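Local coordinates for hypothetical protein (Bacteroides fragilis, PDB 4JX0) that is of unknown function but binds magnesium and joins an N-terminal BT_3987-like domain to a beta-rich domain related to the F5/F8 type C family, at residues A[236-246]-A[312-320]; A[253-261]-A[271-281]. One frame throughout, in Å; residues are numbered along the deposited sequence.

Contact 1 of 2, residues A[236-246]-A[312-320]. With MG (magnesium ion), chain D.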
loop_
_atom_site.group_PDB
_atom_site.type_symbol
_atom_site.label_atom_id
_atom_site.label_comp_id
_atom_site.label_asym_id
_atom_site.label_seq_id
_atom_site.Cartn_x
_atom_site.Cartn_y
_atom_site.Cartn_z
ATOM N N GLN A 236 -14.961 -12.629 -23.822
ATOM C CA GLN A 236 -13.925 -13.141 -24.720
ATOM C C GLN A 236 -12.559 -13.119 -24.053
ATOM O O GLN A 236 -12.282 -12.258 -23.225
ATOM C CB GLN A 236 -13.886 -12.385 -26.061
ATOM C CG GLN A 236 -13.764 -10.877 -25.954
ATOM C CD GLN A 236 -14.140 -10.228 -27.261
ATOM O OE1 GLN A 236 -13.285 -9.876 -28.075
ATOM N NE2 GLN A 236 -15.431 -10.087 -27.508
ATOM N N SER A 237 -11.718 -14.095 -24.413
ATOM C CA SER A 237 -10.382 -14.274 -23.850
ATOM C C SER A 237 -9.390 -13.275 -24.455
ATOM O O SER A 237 -9.078 -13.376 -25.642
ATOM C CB SER A 237 -9.910 -15.704 -24.086
ATOM O OG SER A 237 -8.636 -15.927 -23.509
ATOM N N LEU A 238 -8.887 -12.321 -23.634
ATOM C CA LEU A 238 -7.936 -11.296 -24.074
ATOM C C LEU A 238 -6.504 -11.581 -23.629
ATOM O O LEU A 238 -6.274 -11.990 -22.492
ATOM C CB LEU A 238 -8.334 -9.917 -23.535
ATOM C CG LEU A 238 -9.664 -9.340 -23.993
ATOM C CD1 LEU A 238 -9.826 -7.955 -23.466
ATOM C CD2 LEU A 238 -9.775 -9.310 -25.510
ATOM N N LYS A 239 -5.550 -11.285 -24.529
ATOM C CA LYS A 239 -4.121 -11.455 -24.316
ATOM C C LYS A 239 -3.496 -10.204 -23.679
ATOM O O LYS A 239 -2.499 -10.330 -22.963
ATOM C CB LYS A 239 -3.422 -11.770 -25.649
ATOM C CG LYS A 239 -3.824 -13.121 -26.250
ATOM C CD LYS A 239 -3.007 -13.453 -27.491
ATOM C CE LYS A 239 -3.155 -14.893 -27.917
ATOM N NZ LYS A 239 -2.830 -15.092 -29.358
ATOM N N GLY A 240 -4.055 -9.025 -23.968
ATOM C CA GLY A 240 -3.574 -7.752 -23.444
ATOM C C GLY A 240 -4.060 -6.541 -24.219
ATOM O O GLY A 240 -5.027 -6.636 -24.976
ATOM N N PHE A 241 -3.380 -5.383 -24.035
ATOM C CA PHE A 241 -3.727 -4.123 -24.699
ATOM C C PHE A 241 -2.523 -3.320 -25.136
ATOM O O PHE A 241 -1.456 -3.444 -24.548
ATOM C CB PHE A 241 -4.542 -3.229 -23.750
ATOM C CG PHE A 241 -5.838 -3.838 -23.279
ATOM C CD1 PHE A 241 -5.876 -4.650 -22.153
ATOM C CD2 PHE A 241 -7.010 -3.646 -23.990
ATOM C CE1 PHE A 241 -7.066 -5.235 -21.738
ATOM C CE2 PHE A 241 -8.196 -4.250 -23.581
ATOM C CZ PHE A 241 -8.220 -5.030 -22.452
ATOM N N ARG A 242 -2.725 -2.446 -26.136
ATOM C CA ARG A 242 -1.755 -1.469 -26.638
ATOM C C ARG A 242 -2.372 -0.115 -26.371
ATOM O O ARG A 242 -3.384 0.223 -26.990
ATOM C CB ARG A 242 -1.458 -1.681 -28.134
ATOM C CG ARG A 242 -0.619 -0.595 -28.856
ATOM C CD ARG A 242 -1.012 -0.448 -30.328
ATOM N NE ARG A 242 0.128 -0.497 -31.262
ATOM C CZ ARG A 242 0.766 0.553 -31.791
ATOM N NH1 ARG A 242 0.413 1.793 -31.470
ATOM N NH2 ARG A 242 1.768 0.366 -32.642
ATOM N N LEU A 243 -1.813 0.631 -25.416
ATOM C CA LEU A 243 -2.283 1.966 -25.055
ATOM C C LEU A 243 -1.295 2.999 -25.594
ATOM O O LEU A 243 -0.175 3.083 -25.087
ATOM C CB LEU A 243 -2.427 2.113 -23.522
ATOM C CG LEU A 243 -3.760 1.697 -22.922
ATOM C CD1 LEU A 243 -4.018 0.231 -23.130
ATOM C CD2 LEU A 243 -3.809 2.038 -21.444
ATOM N N ASP A 244 -1.681 3.761 -26.622
ATOM C CA ASP A 244 -0.810 4.810 -27.148
ATOM C C ASP A 244 -0.836 5.962 -26.191
ATOM O O ASP A 244 -1.912 6.423 -25.830
ATOM C CB ASP A 244 -1.223 5.261 -28.547
ATOM C CG ASP A 244 -0.832 4.241 -29.571
ATOM O OD1 ASP A 244 -1.464 3.159 -29.596
ATOM O OD2 ASP A 244 0.198 4.456 -30.259
ATOM N N THR A 245 0.330 6.414 -25.765
ATOM C CA THR A 245 0.450 7.460 -24.769
ATOM C C THR A 245 1.424 8.524 -25.269
ATOM O O THR A 245 1.889 8.461 -26.408
ATOM C CB THR A 245 0.843 6.802 -23.432
ATOM O OG1 THR A 245 0.696 7.738 -22.368
ATOM C CG2 THR A 245 2.250 6.218 -23.435
ATOM N N ASN A 246 1.696 9.519 -24.429
ATOM C CA ASN A 246 2.566 10.633 -24.785
ATOM C C ASN A 246 4.004 10.169 -25.016
ATOM O O ASN A 246 4.442 9.213 -24.382
ATOM C CB ASN A 246 2.538 11.687 -23.680
ATOM C CG ASN A 246 2.938 13.048 -24.158
ATOM O OD1 ASN A 246 4.109 13.309 -24.417
ATOM N ND2 ASN A 246 1.976 13.938 -24.326
ATOM N N ASP A 312 -1.804 10.470 -20.883
ATOM C CA ASP A 312 -2.494 10.547 -22.165
ATOM C C ASP A 312 -2.790 9.157 -22.653
ATOM O O ASP A 312 -1.930 8.297 -22.536
ATOM C CB ASP A 312 -1.612 11.230 -23.237
ATOM C CG ASP A 312 -1.496 12.731 -23.195
ATOM O OD1 ASP A 312 -2.105 13.347 -22.302
ATOM O OD2 ASP A 312 -0.770 13.294 -24.048
ATOM N N VAL A 313 -3.971 8.931 -23.229
ATOM C CA VAL A 313 -4.292 7.678 -23.904
ATOM C C VAL A 313 -4.868 8.145 -25.234
ATOM O O VAL A 313 -5.921 8.771 -25.264
ATOM C CB VAL A 313 -5.166 6.679 -23.113
ATOM C CG1 VAL A 313 -5.329 5.378 -23.888
ATOM C CG2 VAL A 313 -4.533 6.377 -21.756
ATOM N N ASN A 314 -4.076 7.993 -26.299
ATOM C CA ASN A 314 -4.375 8.463 -27.651
ATOM C C ASN A 314 -5.136 7.434 -28.482
ATOM O O ASN A 314 -5.818 7.811 -29.438
ATOM C CB ASN A 314 -3.062 8.804 -28.361
ATOM C CG ASN A 314 -2.218 9.815 -27.627
ATOM O OD1 ASN A 314 -2.689 10.505 -26.726
ATOM N ND2 ASN A 314 -0.941 9.901 -27.974
ATOM N N GLU A 315 -4.979 6.139 -28.153
ATOM C CA GLU A 315 -5.619 5.032 -28.864
ATOM C C GLU A 315 -5.533 3.775 -27.997
ATOM O O GLU A 315 -4.519 3.580 -27.337
ATOM C CB GLU A 315 -4.913 4.820 -30.218
ATOM C CG GLU A 315 -5.540 3.788 -31.132
ATOM C CD GLU A 315 -6.765 4.203 -31.918
ATOM O OE1 GLU A 315 -7.246 5.348 -31.753
ATOM O OE2 GLU A 315 -7.244 3.360 -32.713
ATOM N N VAL A 316 -6.591 2.943 -27.977
ATOM C CA VAL A 316 -6.636 1.688 -27.209
ATOM C C VAL A 316 -6.890 0.554 -28.189
ATOM O O VAL A 316 -7.832 0.643 -28.982
ATOM C CB VAL A 316 -7.711 1.718 -26.089
ATOM C CG1 VAL A 316 -7.758 0.393 -25.338
ATOM C CG2 VAL A 316 -7.466 2.868 -25.119
ATOM N N THR A 317 -6.053 -0.500 -28.142
ATOM C CA THR A 317 -6.176 -1.682 -29.005
ATOM C C THR A 317 -6.115 -2.919 -28.133
ATOM O O THR A 317 -5.169 -3.051 -27.371
ATOM C CB THR A 317 -5.056 -1.695 -30.065
ATOM O OG1 THR A 317 -4.912 -0.388 -30.638
ATOM C CG2 THR A 317 -5.286 -2.725 -31.149
ATOM N N ALA A 318 -7.115 -3.814 -28.225
ATOM C CA ALA A 318 -7.154 -5.068 -27.466
ATOM C C ALA A 318 -6.678 -6.213 -28.362
ATOM O O ALA A 318 -6.762 -6.084 -29.578
ATOM C CB ALA A 318 -8.564 -5.328 -26.976
ATOM N N PHE A 319 -6.176 -7.324 -27.779
ATOM C CA PHE A 319 -5.660 -8.468 -28.540
ATOM C C PHE A 319 -6.290 -9.794 -28.103
ATOM O O PHE A 319 -6.263 -10.088 -26.911
ATOM C CB PHE A 319 -4.137 -8.562 -28.376
ATOM C CG PHE A 319 -3.405 -7.388 -28.974
ATOM C CD1 PHE A 319 -3.270 -6.206 -28.270
ATOM C CD2 PHE A 319 -2.870 -7.459 -30.250
ATOM C CE1 PHE A 319 -2.631 -5.107 -28.836
ATOM C CE2 PHE A 319 -2.207 -6.368 -30.806
ATOM C CZ PHE A 319 -2.095 -5.195 -30.094
ATOM N N ARG A 320 -6.743 -10.642 -29.079
ATOM C CA ARG A 320 -7.314 -11.979 -28.813
ATOM C C ARG A 320 -6.359 -13.110 -29.212
ATOM O O ARG A 320 -5.584 -12.941 -30.176
ATOM C CB ARG A 320 -8.632 -12.208 -29.569
ATOM C CG ARG A 320 -9.583 -11.055 -29.559
ATOM C CD ARG A 320 -10.940 -11.431 -30.120
ATOM N NE ARG A 320 -11.465 -10.386 -31.002
ATOM C CZ ARG A 320 -12.749 -10.173 -31.287
ATOM N NH1 ARG A 320 -13.698 -10.937 -30.749
ATOM N NH2 ARG A 320 -13.096 -9.193 -32.110
ATOM O OXT ARG A 320 -6.493 -14.218 -28.649
HETATM MG MG MG D . -6.841 7.661 -31.354
HETATM O O HOH W 1 -6.606 9.788 -30.974
#
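Phe-241 and Ala-318 sit across from each other where strand 236-244 runs antiparallel to the C-terminal strand 315-319, a pairing inside the beta-sandwich of the F5/F8 type C-like domain. Backbone bonds form the ladder: Arg-242 and Thr-317 exchange a reciprocal pair, and Lys-239 N reaches Phe-319 O at 2.8 Å.

Apolar contacts divide between the two faces. On one, CE2 of the Phe-241 ring meets Ala-318 CB at 3.6 Å, and Leu-243 packs on Val-313 and Val-316; Ile-230 of strand 227-232 covers Phe-241 and Val-316. On the other, Phe-319 turns its ring edge to Arg-242, Phe-319 CE1 lying 3.7 Å from Arg-242 CB.

Polar groups gather beyond the ladder. Thr-245 OG1, which chi1 (-168°) sets opposite the backbone N, donates to Asp-312 O in the carbonyl plane. Asn-246 ND2 bonds Asp-312 OD2 at 2.8 Å from above the carboxylate plane.

Asn-314 and Glu-315 supply magnesium ligands, completed by Ser-208, Asp-211, Asn-213 and a water. Glu-315 OE2 is hydrogen-bonded to Asn-192 ND2, and the metal is held by Asn-314 O at 2.2 Å and Glu-315 OE1 at 2.4 Å.

Contact 2 of 2, residues A[253-261]-A[271-281]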
loop_
_atom_site.group_PDB
_atom_site.type_symbol
_atom_site.label_atom_id
_atom_site.label_comp_id
_atom_site.label_asym_id
_atom_site.label_seq_id
_atom_site.Cartn_x
_atom_site.Cartn_y
_atom_site.Cartn_z
ATOM N N TYR A 253 2.811 13.037 -19.102
ATOM C CA TYR A 253 1.641 12.412 -19.703
ATOM C C TYR A 253 1.938 11.048 -20.367
ATOM O O TYR A 253 1.036 10.478 -20.979
ATOM C CB TYR A 253 0.961 13.353 -20.699
ATOM C CG TYR A 253 0.714 14.733 -20.136
ATOM C CD1 TYR A 253 -0.029 14.910 -18.976
ATOM C CD2 TYR A 253 1.236 15.863 -20.753
ATOM C CE1 TYR A 253 -0.257 16.177 -18.448
ATOM C CE2 TYR A 253 1.017 17.138 -20.234
ATOM C CZ TYR A 253 0.267 17.292 -19.080
ATOM O OH TYR A 253 0.023 18.538 -18.551
HETATM N N MSE A 254 3.148 10.483 -20.177
HETATM C CA MSE A 254 3.533 9.184 -20.731
HETATM C C MSE A 254 3.214 8.126 -19.694
HETATM O O MSE A 254 3.846 8.126 -18.643
HETATM C CB MSE A 254 5.040 9.182 -21.076
HETATM C CG MSE A 254 5.594 7.809 -21.467
HETATM SE SE MSE A 254 7.430 7.854 -22.067
HETATM C CE MSE A 254 8.266 8.308 -20.591
ATOM N N LEU A 255 2.260 7.234 -19.967
ATOM C CA LEU A 255 1.874 6.173 -19.031
ATOM C C LEU A 255 3.062 5.311 -18.600
ATOM O O LEU A 255 3.739 4.734 -19.451
ATOM C CB LEU A 255 0.799 5.266 -19.675
ATOM C CG LEU A 255 0.369 4.010 -18.913
ATOM C CD1 LEU A 255 -0.169 4.361 -17.534
ATOM C CD2 LEU A 255 -0.679 3.253 -19.692
ATOM N N LYS A 256 3.299 5.229 -17.276
ATOM C CA LYS A 256 4.326 4.378 -16.677
ATOM C C LYS A 256 3.686 3.192 -16.017
ATOM O O LYS A 256 4.048 2.052 -16.322
ATOM C CB LYS A 256 5.148 5.135 -15.630
ATOM C CG LYS A 256 6.419 4.374 -15.218
ATOM C CD LYS A 256 6.713 4.442 -13.743
ATOM C CE LYS A 256 8.113 3.984 -13.422
ATOM N NZ LYS A 256 8.388 2.591 -13.866
ATOM N N SER A 257 2.760 3.459 -15.071
ATOM C CA SER A 257 2.105 2.412 -14.297
ATOM C C SER A 257 0.621 2.633 -14.113
ATOM O O SER A 257 0.153 3.763 -14.177
ATOM C CB SER A 257 2.743 2.322 -12.913
ATOM O OG SER A 257 2.563 3.522 -12.181
ATOM N N CYS A 258 -0.105 1.537 -13.843
ATOM C CA CYS A 258 -1.537 1.546 -13.528
ATOM C C CYS A 258 -1.978 0.176 -12.990
ATOM O O CYS A 258 -1.305 -0.835 -13.198
ATOM C CB CYS A 258 -2.370 1.951 -14.738
ATOM S SG CYS A 258 -2.337 0.761 -16.095
ATOM N N ARG A 259 -3.123 0.165 -12.314
ATOM C CA ARG A 259 -3.763 -1.018 -11.734
ATOM C C ARG A 259 -4.765 -1.551 -12.747
ATOM O O ARG A 259 -5.598 -0.773 -13.210
ATOM C CB ARG A 259 -4.459 -0.592 -10.449
ATOM C CG ARG A 259 -5.022 -1.706 -9.574
ATOM C CD ARG A 259 -6.024 -1.122 -8.597
ATOM N NE ARG A 259 -5.441 0.019 -7.876
ATOM C CZ ARG A 259 -6.077 1.139 -7.520
ATOM N NH1 ARG A 259 -7.369 1.298 -7.791
ATOM N NH2 ARG A 259 -5.430 2.100 -6.873
ATOM N N VAL A 260 -4.685 -2.846 -13.120
ATOM C CA VAL A 260 -5.577 -3.425 -14.127
ATOM C C VAL A 260 -6.686 -4.258 -13.447
ATOM O O VAL A 260 -6.434 -5.392 -13.017
ATOM C CB VAL A 260 -4.779 -4.275 -15.157
ATOM C CG1 VAL A 260 -5.685 -4.759 -16.288
ATOM C CG2 VAL A 260 -3.603 -3.489 -15.719
HETATM N N MSE A 261 -7.921 -3.703 -13.397
HETATM C CA MSE A 261 -9.109 -4.392 -12.858
HETATM C C MSE A 261 -9.801 -5.125 -13.985
HETATM O O MSE A 261 -9.896 -4.576 -15.080
HETATM C CB MSE A 261 -10.107 -3.399 -12.245
HETATM C CG MSE A 261 -9.519 -2.439 -11.233
HETATM SE SE MSE A 261 -8.715 -3.321 -9.712
HETATM C CE MSE A 261 -10.281 -4.157 -8.959
ATOM N N ASN A 271 -8.523 -7.532 -9.250
ATOM C CA ASN A 271 -7.276 -6.825 -9.559
ATOM C C ASN A 271 -6.272 -7.852 -10.090
ATOM O O ASN A 271 -5.805 -8.706 -9.327
ATOM C CB ASN A 271 -6.761 -6.134 -8.294
ATOM C CG ASN A 271 -5.561 -5.242 -8.486
ATOM O OD1 ASN A 271 -4.861 -5.284 -9.504
ATOM N ND2 ASN A 271 -5.260 -4.457 -7.469
ATOM N N HIS A 272 -5.960 -7.789 -11.406
ATOM C CA HIS A 272 -5.051 -8.754 -12.039
ATOM C C HIS A 272 -3.564 -8.395 -11.878
ATOM O O HIS A 272 -2.711 -9.171 -12.307
ATOM C CB HIS A 272 -5.396 -8.937 -13.521
ATOM C CG HIS A 272 -6.431 -9.985 -13.710
ATOM N ND1 HIS A 272 -6.133 -11.185 -14.320
ATOM C CD2 HIS A 272 -7.699 -10.032 -13.245
ATOM C CE1 HIS A 272 -7.246 -11.901 -14.264
ATOM N NE2 HIS A 272 -8.213 -11.246 -13.618
ATOM N N GLY A 273 -3.263 -7.265 -11.245
ATOM C CA GLY A 273 -1.896 -6.836 -11.009
ATOM C C GLY A 273 -1.660 -5.387 -11.369
ATOM O O GLY A 273 -2.568 -4.675 -11.808
ATOM N N VAL A 274 -0.422 -4.947 -11.180
ATOM C CA VAL A 274 -0.012 -3.593 -11.479
ATOM C C VAL A 274 0.900 -3.606 -12.698
ATOM O O VAL A 274 1.914 -4.318 -12.717
ATOM C CB VAL A 274 0.690 -2.933 -10.265
ATOM C CG1 VAL A 274 1.189 -1.527 -10.609
ATOM C CG2 VAL A 274 -0.239 -2.896 -9.053
ATOM N N PHE A 275 0.550 -2.798 -13.708
ATOM C CA PHE A 275 1.414 -2.575 -14.854
ATOM C C PHE A 275 2.383 -1.510 -14.398
ATOM O O PHE A 275 1.944 -0.576 -13.739
ATOM C CB PHE A 275 0.613 -2.131 -16.078
ATOM C CG PHE A 275 1.484 -1.758 -17.257
ATOM C CD1 PHE A 275 2.143 -2.732 -17.990
ATOM C CD2 PHE A 275 1.609 -0.436 -17.658
ATOM C CE1 PHE A 275 2.904 -2.392 -19.103
ATOM C CE2 PHE A 275 2.380 -0.102 -18.767
ATOM C CZ PHE A 275 3.018 -1.082 -19.481
ATOM N N ASP A 276 3.682 -1.686 -14.629
ATOM C CA ASP A 276 4.703 -0.711 -14.224
ATOM C C ASP A 276 5.919 -0.911 -15.117
ATOM O O ASP A 276 6.830 -1.669 -14.764
ATOM C CB ASP A 276 5.045 -0.864 -12.726
ATOM C CG ASP A 276 6.091 0.100 -12.177
ATOM O OD1 ASP A 276 6.331 1.148 -12.816
ATOM O OD2 ASP A 276 6.647 -0.179 -11.088
ATOM N N ARG A 277 5.898 -0.288 -16.311
ATOM C CA ARG A 277 6.967 -0.480 -17.288
ATOM C C ARG A 277 8.188 0.371 -16.976
ATOM O O ARG A 277 8.117 1.346 -16.222
ATOM C CB ARG A 277 6.506 -0.232 -18.730
ATOM C CG ARG A 277 5.935 1.145 -19.026
ATOM C CD ARG A 277 5.861 1.399 -20.515
ATOM N NE ARG A 277 5.280 2.711 -20.797
ATOM C CZ ARG A 277 5.318 3.336 -21.968
ATOM N NH1 ARG A 277 5.934 2.783 -23.008
ATOM N NH2 ARG A 277 4.747 4.522 -22.110
ATOM N N LYS A 278 9.322 -0.051 -17.545
ATOM C CA LYS A 278 10.621 0.588 -17.402
ATOM C C LYS A 278 11.119 1.157 -18.748
ATOM O O LYS A 278 12.146 1.810 -18.767
ATOM C CB LYS A 278 11.620 -0.448 -16.848
ATOM C CG LYS A 278 11.487 -0.686 -15.333
ATOM C CD LYS A 278 11.420 -2.171 -14.961
ATOM C CE LYS A 278 10.054 -2.783 -15.215
ATOM N NZ LYS A 278 10.107 -4.272 -15.281
ATOM N N SER A 279 10.400 0.933 -19.862
ATOM C CA SER A 279 10.782 1.435 -21.183
ATOM C C SER A 279 9.985 2.708 -21.514
ATOM O O SER A 279 8.758 2.680 -21.464
ATOM C CB SER A 279 10.526 0.357 -22.231
ATOM O OG SER A 279 10.768 0.834 -23.542
HETATM N N MSE A 280 10.667 3.813 -21.858
HETATM C CA MSE A 280 10.009 5.079 -22.201
HETATM C C MSE A 280 9.753 5.201 -23.697
HETATM O O MSE A 280 10.704 5.245 -24.471
HETATM C CB MSE A 280 10.875 6.262 -21.777
HETATM C CG MSE A 280 11.236 6.263 -20.317
HETATM SE SE MSE A 280 11.813 8.000 -19.671
HETATM C CE MSE A 280 12.481 8.837 -21.330
ATOM N N ASP A 281 8.480 5.261 -24.108
ATOM C CA ASP A 281 8.087 5.482 -25.511
ATOM C C ASP A 281 6.574 5.732 -25.558
ATOM O O ASP A 281 5.912 5.660 -24.520
ATOM C CB ASP A 281 8.525 4.329 -26.462
ATOM C CG ASP A 281 7.998 2.945 -26.151
ATOM O OD1 ASP A 281 6.847 2.840 -25.672
ATOM O OD2 ASP A 281 8.707 1.958 -26.459
#
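A beta hairpin, strands 255-263 and 269-276 of an antiparallel sheet, brings residues 253-261 against 271-281, and shows how one residue can close a backbone ladder and extend it with its side chain. Within the ladder, Cys-258 and Phe-275 exchange two bonds. Val-260 N then points almost straight at Gly-273 O, 3.1 Å away with an angle of 179° at the hydrogen, and a beta bulge shifts the register by one residue between Arg-259 and Met-261. Beside it Asn-271 OD1 accepts from Gly-273 N, an Asx turn. The amide of Asn-271 lies against the aliphatic part of Arg-259, Asn-271 ND2 to Arg-259 CG 3.5 Å, while the selenium of Met-261, a selenomethionine, rests on Asn-271 CB.

The last backbone bond runs from Arg-277 N to Lys-256 O, and the same residue's side chain extends the contact. With CG between the backbone N and the carbonyl carbon (chi1 58°) and the chain extended to NE, its guanidinium meets Leu-255 O edge-on: NE and NH2 both donate to that one oxygen, each at 2.9 Å. The NH1/NH2 end grips Asp-281, NH1 to OD1 at 2.8 Å in a salt bridge and NH2, which thus serves both partners, to the backbone O. Two partners in or near its plane thus fix the group's rotation. Lys-256 bends across to the partner strand, its NZ 2.7 Å from Asp-276 OD1 in a salt bridge and bonded also to Arg-277 O. Met-254 and Met-280, both selenomethionines, cross at about a right angle, Met-254 CE against Met-280 CB.

Strand 269-276 is one edge of its sheet within the chain, whereas 255-263 also bonds to strand 296-304, where Lys-256 and Ser-257 both face Met-303 in a classic bulge. Val-260 and Phe-275 pack on Ile-286 of strand 283-294 and on Ile-179 of strand 179-180.

How the contacts relate
Contact 2 is nested in the loop that contact 1 closes: strand 235-244 comes first, the hairpin follows, and the chain returns through strands 283-294 and 296-304 to its C-terminal strand. Their centres lie 12 Å apart in two different antiparallel sheets of the C-terminal domain, and strand 283-294, which pairs with 235-244, also packs on the hairpin. The sheets are stitched together at one end, where Thr-245 OG1 probably accepts from Leu-255 N at 2.9 Å and Asp-312 N probably donates to Tyr-253 O at 2.8 Å. These links tie the hairpin to residues near the magnesium-binding Asn-314 and Glu-315.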